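Long-range contacts in cytoplasmic protein (Cryptococcus neoformans var. grubii serotype A, PDB 7LPO), which probably hydrolyses steryl beta-glucosides, as a sterylglucosidase of glycoside hydrolase family 5 from a pathogenic fungus: residues 33-37 / 671-677; 443-447 / 514-518; 706-712 / 748-754; 733-739 / 765-771. All coordinates share one frame; numbering follows the deposited sequence.

How the interactions relate
Three of the four contacts gather in the C-terminal beta domain, which interaction 1 ties to the N-terminal strand 35-43 across more than 600 residues of chain. Interactions 1 and 3, centres about 11 Å apart, share the sheet in which strands 669-673 and 707-710 are neighbours; the R34-E708 salt bridge and the V674-Y754 contact link them directly. Interaction 4, its centre about 11 Å from that of interaction 3, pairs strands of the second, antiparallel sheet, and W752 and L750 pack on I766 between the two. Along the chain, interaction 1 closes before interactions 3 and 4 open, and these alternate their segments. Interaction 2 lies within the span of interaction 1, about 16 Å away between centres, in the TIM-barrel part.

Interaction 1 (33-37 / 671-677); sequences GRSLV and VATVGIP
An antiparallel bridge joins the N-terminal strand 35-43 to the segment of the C-terminal domain where the chain turns a corner at V671 and A672. S35 and T673 form the hydrogen-bonded pair: S35 N reaches T673 O at 2.7 Å in the carbonyl plane, and T673 N returns a bond to S35 O. A water donates to S35 O and accepts from T673 OG1, a hydroxyl also bonded to Y691. Further along, V37 N meets V671 O from above the carbonyl plane, 46° out of it, at 3.2 Å. V671 and A672 both face E708 of strand 707-710, a classic beta bulge in that neighbouring pairing. S35 OG, set beside its own backbone N (chi1 -63°), donates to G675 O at 2.7 Å, gripping the turn, while S35 CB rests on P677 CD. On the face of L36 and A672, the A672 methyl meets L36 CD2 at 3.6 Å, and the R34 guanidinium reaches over it, centred on the methyl with CZ 3.4 Å from A672 CB. A bend at chi3 (-56°) curls the R34 chain over that methyl, and salt bridges to D30 and E708 hold its charged end.

Interaction 2 (443-447 / 514-518); sequences LKGRA and NYPTL
Y515 pushes its ring into the bend of 443-447, a type I' turn closed by the bond from R446 N to L443 O, and nearly all the packing is made by this one side chain. A447 CB lies over one ring face, offset toward the rim, 4.2 Å from the centroid and 19° off the normal, a CH-pi contact. G445 CA approaches in the ring plane, 3.3 Å from Y515 OH, while L443 CD1 comes obliquely to Y515 CE2 at 4.0 Å. A447 O adds close contacts to Y515 CD1 and, at 3.3 Å, to P516 CD. The polar grip is slighter: G445 N gives Y515 OH only a weak bond, bent to 121°, and both atoms have a firmer partner in the E440 carboxylate. Away from this packed wedge, K444 carries its extended chain outward from the turn, and N514 is likewise exposed. The contact thus joins the loop between helix 440-443 and strand 447-449 to the one linking helix 490-512 with strand 518-522, with I427 of strand 424-427 against L443 and A447.

Interaction 3 (706-712 / 748-754); sequences YTEIYLP and QTLRWWY
T707 pairs with W752 at the start of an antiparallel strand pair, 707-710 against 749-753, in the C-terminal beta domain of this family 5 enzyme, with Y706 just before it. Backbone bonds run in both directions between T707 and W752 and between I709 and L750, that from L750 N to I709 O being nearly straight; L711 N extends the pairing to Q748 O at 2.8 Å. Apolar contacts gather on the face of I709, L750 and W752, where I709 CB meets L750 CB at 4.1 Å; beyond the strand, L711 CD1 packs on L750 CB at 3.7 Å. The Q748 side chain lies alongside Y710, ring and amide planes 68° apart, its OE1 bonded to F713 N. Aromatic packing dominates the Y706 end. With CG between backbone N and carbonyl carbon (chi1 47°), Y706 puts its CB over the five-membered ring of W753, 3.9 Å from the centroid, a CH-pi contact; the ring planes are inclined at 43°. R751 CD comes to Y706 CE1 at 3.5 Å, although the bond from R751 NE to Y706 OH is weak; Q746 and D646 hold the R751 guanidinium. At the same end, on the face of T707 and W752, T707 OG1, which also accepts the N-H of V674, donates to Y754 OH at 2.6 Å.

Interaction 4 (733-739 / 765-771); sequences DVTIVAS and TIEVQRN
Strands 734-738 and 765-770 run antiparallel at 169°, with V737 and E767 exchanging bonds in both directions, as do T735 and Q769, and with S739 N closing on T765 O. One face is wholly apolar; the other mixes V737 with T735, E767 and Q769. On the apolar face I736, A738 and I766 touch strand 749-753, while V768 lies against Y716; I736 CG2 meets I766 CD1 at 3.9 Å, and I736 CG1 meets V768 CG2 at 4.1 Å, the chains side by side. At one end N771 N bonds D733 O at 3.0 Å. At the other, S739 OG, placed between N and carbonyl carbon (chi1 62°), accepts a hydrogen bond from T765 N at 2.9 Å. One water donates to T735 O and, weakly, to E767 O. The S739 hydroxyl and the backbone bond from N771 thus close the two ends of the pair, whose strand 734-738 is outermost in the four-stranded sheet, while I736, A738 and I766 pack on the side turned to L750 and W752.

Interaction 1 (33-37 / 671-677)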
loop_
_atom_site.group_PDB
_atom_site.type_symbol
_atom_site.label_atom_id
_atom_site.label_comp_id
_atom_site.label_asym_id
_atom_site.label_seq_id
_atom_site.Cartn_x
_atom_site.Cartn_y
_atom_site.Cartn_z
ATOM N N GLY A 33 16.643 -3.937 -24.430
ATOM C CA GLY A 33 17.337 -2.858 -23.767
ATOM C C GLY A 33 16.519 -1.613 -23.494
ATOM O O GLY A 33 17.059 -0.652 -22.936
ATOM N N ARG A 34 15.243 -1.590 -23.851
ATOM C CA ARG A 34 14.434 -0.402 -23.623
ATOM C C ARG A 34 14.125 -0.239 -22.140
ATOM O O ARG A 34 13.761 -1.201 -21.459
ATOM C CB ARG A 34 13.134 -0.490 -24.420
ATOM C CG ARG A 34 13.333 -0.534 -25.932
ATOM C CD ARG A 34 12.024 -0.300 -26.677
ATOM N NE ARG A 34 10.982 -1.256 -26.293
ATOM C CZ ARG A 34 9.707 -1.161 -26.657
ATOM N NH1 ARG A 34 9.299 -0.152 -27.415
ATOM N NH2 ARG A 34 8.832 -2.077 -26.262
ATOM N N SER A 35 14.276 0.988 -21.642
ATOM C CA SER A 35 13.856 1.298 -20.283
ATOM C C SER A 35 12.336 1.354 -20.219
ATOM O O SER A 35 11.701 2.081 -20.987
ATOM C CB SER A 35 14.439 2.630 -19.825
ATOM O OG SER A 35 15.847 2.586 -19.773
ATOM N N LEU A 36 11.753 0.588 -19.305
ATOM C CA LEU A 36 10.307 0.516 -19.151
ATOM C C LEU A 36 9.857 1.327 -17.943
ATOM O O LEU A 36 10.543 1.368 -16.916
ATOM C CB LEU A 36 9.849 -0.931 -18.984
ATOM C CG LEU A 36 10.285 -1.910 -20.072
ATOM C CD1 LEU A 36 9.859 -3.322 -19.723
ATOM C CD2 LEU A 36 9.731 -1.498 -21.429
ATOM N N VAL A 37 8.696 1.969 -18.074
ATOM C CA VAL A 37 8.036 2.643 -16.963
ATOM C C VAL A 37 6.696 1.959 -16.743
ATOM O O VAL A 37 5.878 1.874 -17.669
ATOM C CB VAL A 37 7.845 4.145 -17.219
ATOM C CG1 VAL A 37 7.018 4.776 -16.078
ATOM C CG2 VAL A 37 9.191 4.848 -17.360
ATOM N N VAL A 671 6.095 4.701 -22.083
ATOM C CA VAL A 671 5.967 3.306 -21.680
ATOM C C VAL A 671 7.291 2.567 -21.850
ATOM O O VAL A 671 7.645 1.705 -21.033
ATOM C CB VAL A 671 4.840 2.633 -22.483
ATOM C CG1 VAL A 671 4.834 1.152 -22.225
ATOM C CG2 VAL A 671 3.494 3.251 -22.143
ATOM N N ALA A 672 8.037 2.876 -22.910
ATOM C CA ALA A 672 9.281 2.173 -23.194
ATOM C C ALA A 672 10.193 3.110 -23.959
ATOM O O ALA A 672 9.748 3.808 -24.876
ATOM C CB ALA A 672 9.045 0.889 -23.993
ATOM N N THR A 673 11.466 3.124 -23.576
ATOM C CA THR A 673 12.384 4.145 -24.044
ATOM C C THR A 673 13.707 3.537 -24.472
ATOM O O THR A 673 14.302 2.742 -23.737
ATOM C CB THR A 673 12.646 5.191 -22.958
ATOM O OG1 THR A 673 11.453 5.933 -22.709
ATOM C CG2 THR A 673 13.746 6.127 -23.399
ATOM N N VAL A 674 14.167 3.933 -25.658
ATOM C CA VAL A 674 15.528 3.657 -26.096
ATOM C C VAL A 674 16.410 4.697 -25.413
ATOM O O VAL A 674 16.422 5.868 -25.799
ATOM C CB VAL A 674 15.663 3.703 -27.618
ATOM C CG1 VAL A 674 17.124 3.612 -28.010
ATOM C CG2 VAL A 674 14.838 2.582 -28.252
ATOM N N GLY A 675 17.141 4.278 -24.394
ATOM C CA GLY A 675 17.867 5.192 -23.542
ATOM C C GLY A 675 17.300 5.221 -22.137
ATOM O O GLY A 675 16.549 4.339 -21.717
ATOM N N ILE A 676 17.666 6.265 -21.406
ATOM C CA ILE A 676 17.344 6.414 -19.990
ATOM C C ILE A 676 16.407 7.608 -19.833
ATOM O O ILE A 676 16.748 8.716 -20.276
ATOM C CB ILE A 676 18.611 6.604 -19.143
ATOM C CG1 ILE A 676 19.523 5.384 -19.249
ATOM C CG2 ILE A 676 18.243 6.865 -17.682
ATOM C CD1 ILE A 676 18.883 4.089 -18.783
ATOM N N PRO A 677 15.237 7.444 -19.214
ATOM C CA PRO A 677 14.386 8.613 -18.954
ATOM C C PRO A 677 15.136 9.621 -18.100
ATOM O O PRO A 677 15.679 9.282 -17.048
ATOM C CB PRO A 677 13.173 8.029 -18.211
ATOM C CG PRO A 677 13.199 6.554 -18.485
ATOM C CD PRO A 677 14.653 6.197 -18.683
HETATM O O HOH W 1 10.297 4.500 -20.648
#

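Interaction 2 (443-447 / 514-518)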
loop_
_atom_site.group_PDB
_atom_site.type_symbol
_atom_site.label_atom_id
_atom_site.label_comp_id
_atom_site.label_asym_id
_atom_site.label_seq_id
_atom_site.Cartn_x
_atom_site.Cartn_y
_atom_site.Cartn_z
ATOM N N LEU A 443 18.849 -11.357 -3.039
ATOM C CA LEU A 443 18.351 -10.488 -4.100
ATOM C C LEU A 443 18.631 -11.088 -5.474
ATOM O O LEU A 443 17.735 -11.158 -6.325
ATOM C CB LEU A 443 18.991 -9.111 -3.982
ATOM C CG LEU A 443 18.636 -8.284 -2.749
ATOM C CD1 LEU A 443 19.390 -6.969 -2.775
ATOM C CD2 LEU A 443 17.146 -8.053 -2.691
ATOM N N LYS A 444 19.882 -11.501 -5.708
ATOM C CA LYS A 444 20.289 -12.196 -6.926
ATOM C C LYS A 444 19.960 -11.383 -8.174
ATOM O O LYS A 444 19.524 -11.928 -9.188
ATOM C CB LYS A 444 19.646 -13.581 -7.002
ATOM C CG LYS A 444 20.149 -14.578 -5.963
ATOM C CD LYS A 444 19.631 -16.001 -6.257
ATOM C CE LYS A 444 20.151 -17.012 -5.239
ATOM N NZ LYS A 444 19.502 -18.351 -5.369
ATOM N N GLY A 445 20.164 -10.070 -8.095
ATOM C CA GLY A 445 20.004 -9.209 -9.251
ATOM C C GLY A 445 18.601 -9.119 -9.796
ATOM O O GLY A 445 18.418 -8.815 -10.978
ATOM N N ARG A 446 17.594 -9.354 -8.967
ATOM C CA ARG A 446 16.222 -9.336 -9.466
ATOM C C ARG A 446 15.317 -8.795 -8.356
ATOM O O ARG A 446 14.588 -9.538 -7.690
ATOM C CB ARG A 446 15.778 -10.723 -9.926
ATOM C CG ARG A 446 14.501 -10.708 -10.725
ATOM C CD ARG A 446 14.541 -11.705 -11.881
ATOM N NE ARG A 446 13.267 -11.680 -12.595
ATOM C CZ ARG A 446 12.933 -10.739 -13.470
ATOM N NH1 ARG A 446 13.800 -9.774 -13.751
ATOM N NH2 ARG A 446 11.747 -10.766 -14.063
ATOM N N ALA A 447 15.344 -7.474 -8.193
ATOM C CA ALA A 447 14.640 -6.829 -7.099
ATOM C C ALA A 447 14.263 -5.409 -7.497
ATOM O O ALA A 447 14.751 -4.867 -8.485
ATOM C CB ALA A 447 15.494 -6.826 -5.825
ATOM N N ASN A 514 21.834 -0.917 -7.537
ATOM C CA ASN A 514 21.326 -0.368 -8.791
ATOM C C ASN A 514 20.112 -1.185 -9.216
ATOM O O ASN A 514 20.182 -2.130 -10.006
ATOM C CB ASN A 514 22.421 -0.344 -9.842
ATOM C CG ASN A 514 23.302 0.878 -9.711
ATOM O OD1 ASN A 514 23.053 1.914 -10.335
ATOM N ND2 ASN A 514 24.332 0.772 -8.879
ATOM N N TYR A 515 18.978 -0.807 -8.653
ATOM C CA TYR A 515 17.704 -1.477 -8.841
ATOM C C TYR A 515 16.648 -0.428 -9.128
ATOM O O TYR A 515 16.817 0.748 -8.787
ATOM C CB TYR A 515 17.304 -2.269 -7.591
ATOM C CG TYR A 515 18.097 -3.525 -7.372
ATOM C CD1 TYR A 515 17.924 -4.625 -8.201
ATOM C CD2 TYR A 515 19.005 -3.624 -6.326
ATOM C CE1 TYR A 515 18.632 -5.788 -7.998
ATOM C CE2 TYR A 515 19.732 -4.784 -6.120
ATOM C CZ TYR A 515 19.535 -5.861 -6.962
ATOM O OH TYR A 515 20.238 -7.020 -6.769
ATOM N N PRO A 516 15.536 -0.821 -9.732
ATOM C CA PRO A 516 14.443 0.133 -9.946
ATOM C C PRO A 516 13.744 0.480 -8.641
ATOM O O PRO A 516 13.890 -0.194 -7.621
ATOM C CB PRO A 516 13.494 -0.599 -10.902
ATOM C CG PRO A 516 14.275 -1.796 -11.411
ATOM C CD PRO A 516 15.262 -2.135 -10.329
ATOM N N THR A 517 12.983 1.568 -8.692
ATOM C CA THR A 517 12.091 1.970 -7.616
ATOM C C THR A 517 10.673 2.069 -8.164
ATOM O O THR A 517 10.461 2.582 -9.269
ATOM C CB THR A 517 12.497 3.312 -7.009
ATOM O OG1 THR A 517 13.861 3.264 -6.575
ATOM C CG2 THR A 517 11.589 3.645 -5.825
ATOM N N LEU A 518 9.702 1.584 -7.392
ATOM C CA LEU A 518 8.300 1.674 -7.770
ATOM C C LEU A 518 7.519 2.104 -6.545
ATOM O O LEU A 518 7.641 1.485 -5.486
ATOM C CB LEU A 518 7.798 0.338 -8.308
ATOM C CG LEU A 518 6.373 0.230 -8.846
ATOM C CD1 LEU A 518 6.234 -0.999 -9.740
ATOM C CD2 LEU A 518 5.390 0.148 -7.709
#

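Interaction 3 (706-712 / 748-754)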
loop_
_atom_site.group_PDB
_atom_site.type_symbol
_atom_site.label_atom_id
_atom_site.label_comp_id
_atom_site.label_asym_id
_atom_site.label_seq_id
_atom_site.Cartn_x
_atom_site.Cartn_y
_atom_site.Cartn_z
ATOM N N TYR A 706 12.134 1.097 -30.642
ATOM C CA TYR A 706 11.912 2.530 -30.615
ATOM C C TYR A 706 11.241 2.893 -29.298
ATOM O O TYR A 706 10.837 2.030 -28.513
ATOM C CB TYR A 706 11.040 2.957 -31.802
ATOM C CG TYR A 706 9.857 2.050 -31.928
ATOM C CD1 TYR A 706 8.712 2.280 -31.187
ATOM C CD2 TYR A 706 9.902 0.921 -32.738
ATOM C CE1 TYR A 706 7.630 1.433 -31.264
ATOM C CE2 TYR A 706 8.815 0.054 -32.820
ATOM C CZ TYR A 706 7.684 0.322 -32.083
ATOM O OH TYR A 706 6.594 -0.511 -32.140
ATOM N N THR A 707 11.106 4.191 -29.072
ATOM C CA THR A 707 10.443 4.713 -27.892
ATOM C C THR A 707 8.941 4.811 -28.128
ATOM O O THR A 707 8.491 5.236 -29.198
ATOM C CB THR A 707 11.025 6.080 -27.543
ATOM O OG1 THR A 707 12.420 5.931 -27.243
ATOM C CG2 THR A 707 10.311 6.704 -26.365
ATOM N N GLU A 708 8.171 4.395 -27.123
ATOM C CA GLU A 708 6.716 4.416 -27.160
ATOM C C GLU A 708 6.211 5.269 -26.010
ATOM O O GLU A 708 6.625 5.083 -24.862
ATOM C CB GLU A 708 6.112 3.014 -27.049
ATOM C CG GLU A 708 6.474 2.087 -28.183
ATOM C CD GLU A 708 5.842 0.705 -28.039
ATOM O OE1 GLU A 708 4.601 0.602 -28.173
ATOM O OE2 GLU A 708 6.589 -0.271 -27.795
ATOM N N ILE A 709 5.311 6.190 -26.325
ATOM C CA ILE A 709 4.756 7.137 -25.374
ATOM C C ILE A 709 3.240 7.026 -25.435
ATOM O O ILE A 709 2.659 6.956 -26.524
ATOM C CB ILE A 709 5.219 8.580 -25.683
ATOM C CG1 ILE A 709 6.674 8.761 -25.246
ATOM C CG2 ILE A 709 4.307 9.582 -25.016
ATOM C CD1 ILE A 709 7.395 9.915 -25.954
ATOM N N TYR A 710 2.603 7.003 -24.269
ATOM C CA TYR A 710 1.149 7.038 -24.170
ATOM C C TYR A 710 0.677 8.488 -24.183
ATOM O O TYR A 710 1.149 9.303 -23.385
ATOM C CB TYR A 710 0.689 6.338 -22.888
ATOM C CG TYR A 710 -0.767 6.555 -22.531
ATOM C CD1 TYR A 710 -1.779 5.907 -23.225
ATOM C CD2 TYR A 710 -1.125 7.389 -21.482
ATOM C CE1 TYR A 710 -3.111 6.101 -22.892
ATOM C CE2 TYR A 710 -2.438 7.595 -21.152
ATOM C CZ TYR A 710 -3.435 6.946 -21.854
ATOM O OH TYR A 710 -4.752 7.133 -21.512
ATOM N N LEU A 711 -0.251 8.805 -25.081
ATOM C CA LEU A 711 -0.856 10.137 -25.130
ATOM C C LEU A 711 -2.360 10.028 -24.916
ATOM O O LEU A 711 -3.081 9.554 -25.814
ATOM C CB LEU A 711 -0.556 10.821 -26.461
ATOM C CG LEU A 711 0.915 11.089 -26.786
ATOM C CD1 LEU A 711 1.019 11.596 -28.218
ATOM C CD2 LEU A 711 1.541 12.074 -25.827
ATOM N N PRO A 712 -2.887 10.454 -23.770
ATOM C CA PRO A 712 -4.292 10.154 -23.454
ATOM C C PRO A 712 -5.277 11.011 -24.244
ATOM O O PRO A 712 -5.127 12.232 -24.352
ATOM C CB PRO A 712 -4.390 10.432 -21.947
ATOM C CG PRO A 712 -3.305 11.445 -21.681
ATOM C CD PRO A 712 -2.193 11.150 -22.674
ATOM N N GLN A 748 -3.868 5.997 -28.986
ATOM C CA GLN A 748 -3.259 6.768 -27.911
ATOM C C GLN A 748 -1.759 6.506 -27.782
ATOM O O GLN A 748 -1.182 6.731 -26.711
ATOM C CB GLN A 748 -3.960 6.463 -26.587
ATOM C CG GLN A 748 -5.394 6.967 -26.528
ATOM C CD GLN A 748 -6.051 6.679 -25.197
ATOM O OE1 GLN A 748 -6.339 7.589 -24.419
ATOM N NE2 GLN A 748 -6.282 5.401 -24.921
ATOM N N THR A 749 -1.117 6.055 -28.852
ATOM C CA THR A 749 0.290 5.685 -28.838
ATOM C C THR A 749 1.078 6.599 -29.761
ATOM O O THR A 749 0.676 6.830 -30.908
ATOM C CB THR A 749 0.480 4.228 -29.280
ATOM O OG1 THR A 749 -0.375 3.370 -28.513
ATOM C CG2 THR A 749 1.935 3.780 -29.098
ATOM N N LEU A 750 2.197 7.112 -29.255
ATOM C CA LEU A 750 3.188 7.824 -30.046
ATOM C C LEU A 750 4.439 6.961 -30.146
ATOM O O LEU A 750 4.925 6.450 -29.132
ATOM C CB LEU A 750 3.521 9.170 -29.409
ATOM C CG LEU A 750 4.752 9.888 -29.953
ATOM C CD1 LEU A 750 4.602 10.139 -31.430
ATOM C CD2 LEU A 750 4.943 11.182 -29.205
ATOM N N ARG A 751 4.949 6.792 -31.363
ATOM C CA ARG A 751 6.137 5.987 -31.618
ATOM C C ARG A 751 7.230 6.903 -32.134
ATOM O O ARG A 751 6.987 7.707 -33.035
ATOM C CB ARG A 751 5.847 4.872 -32.624
ATOM C CG ARG A 751 4.842 3.861 -32.107
ATOM C CD ARG A 751 4.783 2.609 -32.973
ATOM N NE ARG A 751 3.937 1.588 -32.352
ATOM C CZ ARG A 751 2.628 1.468 -32.569
ATOM N NH1 ARG A 751 2.010 2.298 -33.402
ATOM N NH2 ARG A 751 1.935 0.517 -31.957
ATOM N N TRP A 752 8.429 6.776 -31.571
ATOM C CA TRP A 752 9.504 7.743 -31.764
ATOM C C TRP A 752 10.797 7.004 -32.087
ATOM O O TRP A 752 11.420 6.405 -31.201
ATOM C CB TRP A 752 9.646 8.612 -30.518
ATOM C CG TRP A 752 10.629 9.727 -30.636
ATOM C CD1 TRP A 752 11.133 10.266 -31.785
ATOM C CD2 TRP A 752 11.231 10.450 -29.558
ATOM N NE1 TRP A 752 12.012 11.278 -31.486
ATOM C CE2 TRP A 752 12.092 11.407 -30.125
ATOM C CE3 TRP A 752 11.128 10.379 -28.168
ATOM C CZ2 TRP A 752 12.834 12.286 -29.352
ATOM C CZ3 TRP A 752 11.867 11.249 -27.407
ATOM C CH2 TRP A 752 12.705 12.193 -27.996
ATOM N N TRP A 753 11.182 7.030 -33.361
ATOM C CA TRP A 753 12.438 6.454 -33.817
ATOM C C TRP A 753 13.505 7.537 -33.857
ATOM O O TRP A 753 13.234 8.669 -34.275
ATOM C CB TRP A 753 12.314 5.851 -35.219
ATOM C CG TRP A 753 11.358 4.710 -35.379
ATOM C CD1 TRP A 753 11.669 3.386 -35.424
ATOM C CD2 TRP A 753 9.945 4.796 -35.561
ATOM N NE1 TRP A 753 10.536 2.637 -35.614
ATOM C CE2 TRP A 753 9.461 3.480 -35.695
ATOM C CE3 TRP A 753 9.040 5.857 -35.621
ATOM C CZ2 TRP A 753 8.114 3.200 -35.879
ATOM C CZ3 TRP A 753 7.704 5.576 -35.807
ATOM C CH2 TRP A 753 7.255 4.265 -35.936
ATOM N N TYR A 754 14.722 7.190 -33.444
ATOM C CA TYR A 754 15.827 8.128 -33.580
ATOM C C TYR A 754 17.133 7.355 -33.616
ATOM O O TYR A 754 17.205 6.243 -33.082
ATOM C CB TYR A 754 15.851 9.165 -32.441
ATOM C CG TYR A 754 15.551 8.643 -31.050
ATOM C CD1 TYR A 754 16.455 7.835 -30.375
ATOM C CD2 TYR A 754 14.375 8.992 -30.400
ATOM C CE1 TYR A 754 16.175 7.362 -29.096
ATOM C CE2 TYR A 754 14.091 8.533 -29.132
ATOM C CZ TYR A 754 14.995 7.724 -28.483
ATOM O OH TYR A 754 14.699 7.277 -27.218
#

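Interaction 4 (733-739 / 765-771)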
loop_
_atom_site.group_PDB
_atom_site.type_symbol
_atom_site.label_atom_id
_atom_site.label_comp_id
_atom_site.label_asym_id
_atom_site.label_seq_id
_atom_site.Cartn_x
_atom_site.Cartn_y
_atom_site.Cartn_z
ATOM N N ASP A 733 -5.388 15.057 -31.701
ATOM C CA ASP A 733 -5.195 16.293 -32.465
ATOM C C ASP A 733 -4.086 17.065 -31.753
ATOM O O ASP A 733 -4.360 17.940 -30.928
ATOM C CB ASP A 733 -6.500 17.104 -32.559
ATOM C CG ASP A 733 -6.387 18.286 -33.524
ATOM O OD1 ASP A 733 -5.400 18.340 -34.283
ATOM O OD2 ASP A 733 -7.285 19.158 -33.530
ATOM N N VAL A 734 -2.831 16.737 -32.072
ATOM C CA VAL A 734 -1.683 17.265 -31.345
ATOM C C VAL A 734 -0.635 17.801 -32.312
ATOM O O VAL A 734 -0.579 17.428 -33.486
ATOM C CB VAL A 734 -1.023 16.204 -30.436
ATOM C CG1 VAL A 734 -1.965 15.728 -29.342
ATOM C CG2 VAL A 734 -0.538 15.011 -31.276
ATOM N N THR A 735 0.224 18.668 -31.776
ATOM C CA THR A 735 1.440 19.127 -32.434
ATOM C C THR A 735 2.632 18.537 -31.692
ATOM O O THR A 735 2.679 18.587 -30.461
ATOM C CB THR A 735 1.516 20.655 -32.441
ATOM O OG1 THR A 735 0.570 21.178 -33.388
ATOM C CG2 THR A 735 2.929 21.115 -32.822
ATOM N N ILE A 736 3.584 17.978 -32.434
ATOM C CA ILE A 736 4.730 17.278 -31.867
ATOM C C ILE A 736 6.012 17.921 -32.380
ATOM O O ILE A 736 6.158 18.154 -33.584
ATOM C CB ILE A 736 4.701 15.781 -32.221
ATOM C CG1 ILE A 736 3.458 15.111 -31.612
ATOM C CG2 ILE A 736 5.980 15.105 -31.755
ATOM C CD1 ILE A 736 3.154 13.750 -32.189
ATOM N N VAL A 737 6.944 18.187 -31.468
ATOM C CA VAL A 737 8.250 18.749 -31.797
ATOM C C VAL A 737 9.301 17.843 -31.169
ATOM O O VAL A 737 9.437 17.801 -29.940
ATOM C CB VAL A 737 8.402 20.192 -31.295
ATOM C CG1 VAL A 737 9.776 20.747 -31.660
ATOM C CG2 VAL A 737 7.300 21.069 -31.870
ATOM N N ALA A 738 10.037 17.116 -32.002
ATOM C CA ALA A 738 11.115 16.247 -31.551
ATOM C C ALA A 738 12.455 16.772 -32.049
ATOM O O ALA A 738 12.573 17.218 -33.194
ATOM C CB ALA A 738 10.899 14.810 -32.031
ATOM N N SER A 739 13.467 16.710 -31.182
ATOM C CA SER A 739 14.773 17.270 -31.505
ATOM C C SER A 739 15.545 16.396 -32.484
ATOM O O SER A 739 16.373 16.907 -33.246
ATOM C CB SER A 739 15.592 17.451 -30.225
ATOM O OG SER A 739 15.820 16.190 -29.612
ATOM N N THR A 765 14.889 15.379 -26.936
ATOM C CA THR A 765 13.662 15.874 -26.329
ATOM C C THR A 765 12.507 15.749 -27.310
ATOM O O THR A 765 12.685 15.815 -28.530
ATOM C CB THR A 765 13.776 17.347 -25.883
ATOM O OG1 THR A 765 13.963 18.195 -27.032
ATOM C CG2 THR A 765 14.931 17.527 -24.911
ATOM N N ILE A 766 11.310 15.593 -26.755
ATOM C CA ILE A 766 10.075 15.567 -27.526
ATOM C C ILE A 766 9.043 16.366 -26.749
ATOM O O ILE A 766 8.916 16.201 -25.530
ATOM C CB ILE A 766 9.584 14.128 -27.794
ATOM C CG1 ILE A 766 8.429 14.156 -28.796
ATOM C CG2 ILE A 766 9.167 13.430 -26.511
ATOM C CD1 ILE A 766 8.204 12.831 -29.503
ATOM N N GLU A 767 8.321 17.240 -27.446
ATOM C CA GLU A 767 7.298 18.080 -26.842
ATOM C C GLU A 767 5.977 17.878 -27.570
ATOM O O GLU A 767 5.942 17.773 -28.800
ATOM C CB GLU A 767 7.707 19.548 -26.875
ATOM C CG GLU A 767 9.063 19.801 -26.243
ATOM C CD GLU A 767 9.673 21.119 -26.668
ATOM O OE1 GLU A 767 9.244 22.163 -26.130
ATOM O OE2 GLU A 767 10.582 21.110 -27.535
ATOM N N VAL A 768 4.897 17.824 -26.798
ATOM C CA VAL A 768 3.568 17.523 -27.310
ATOM C C VAL A 768 2.579 18.493 -26.683
ATOM O O VAL A 768 2.703 18.846 -25.504
ATOM C CB VAL A 768 3.164 16.068 -26.996
ATOM C CG1 VAL A 768 1.736 15.779 -27.488
ATOM C CG2 VAL A 768 4.158 15.092 -27.597
ATOM N N GLN A 769 1.600 18.932 -27.470
ATOM C CA GLN A 769 0.465 19.652 -26.914
ATOM C C GLN A 769 -0.725 19.481 -27.838
ATOM O O GLN A 769 -0.569 19.247 -29.040
ATOM C CB GLN A 769 0.756 21.143 -26.710
ATOM C CG GLN A 769 1.049 21.923 -27.970
ATOM C CD GLN A 769 1.526 23.335 -27.663
ATOM O OE1 GLN A 769 0.880 24.076 -26.919
ATOM N NE2 GLN A 769 2.668 23.706 -28.220
ATOM N N ARG A 770 -1.917 19.613 -27.266
ATOM C CA ARG A 770 -3.126 19.591 -28.074
ATOM C C ARG A 770 -3.224 20.867 -28.903
ATOM O O ARG A 770 -3.034 21.974 -28.389
ATOM C CB ARG A 770 -4.360 19.445 -27.192
ATOM C CG ARG A 770 -5.647 19.287 -27.996
ATOM C CD ARG A 770 -6.854 19.118 -27.086
ATOM N NE ARG A 770 -8.092 19.026 -27.856
ATOM C CZ ARG A 770 -8.841 20.075 -28.192
ATOM N NH1 ARG A 770 -8.492 21.308 -27.836
ATOM N NH2 ARG A 770 -9.942 19.895 -28.897
ATOM N N ASN A 771 -3.519 20.710 -30.189
ATOM C CA ASN A 771 -3.737 21.862 -31.055
ATOM C C ASN A 771 -4.933 22.659 -30.568
ATOM O O ASN A 771 -6.044 22.128 -30.469
ATOM C CB ASN A 771 -3.956 21.399 -32.488
ATOM C CG ASN A 771 -2.701 20.853 -33.104
ATOM O OD1 ASN A 771 -1.612 21.403 -32.908
ATOM N ND2 ASN A 771 -2.832 19.757 -33.840
HETATM O O HOH W 2 4.601 20.580 -29.283
HETATM O O HOH W 3 11.840 19.131 -28.483
#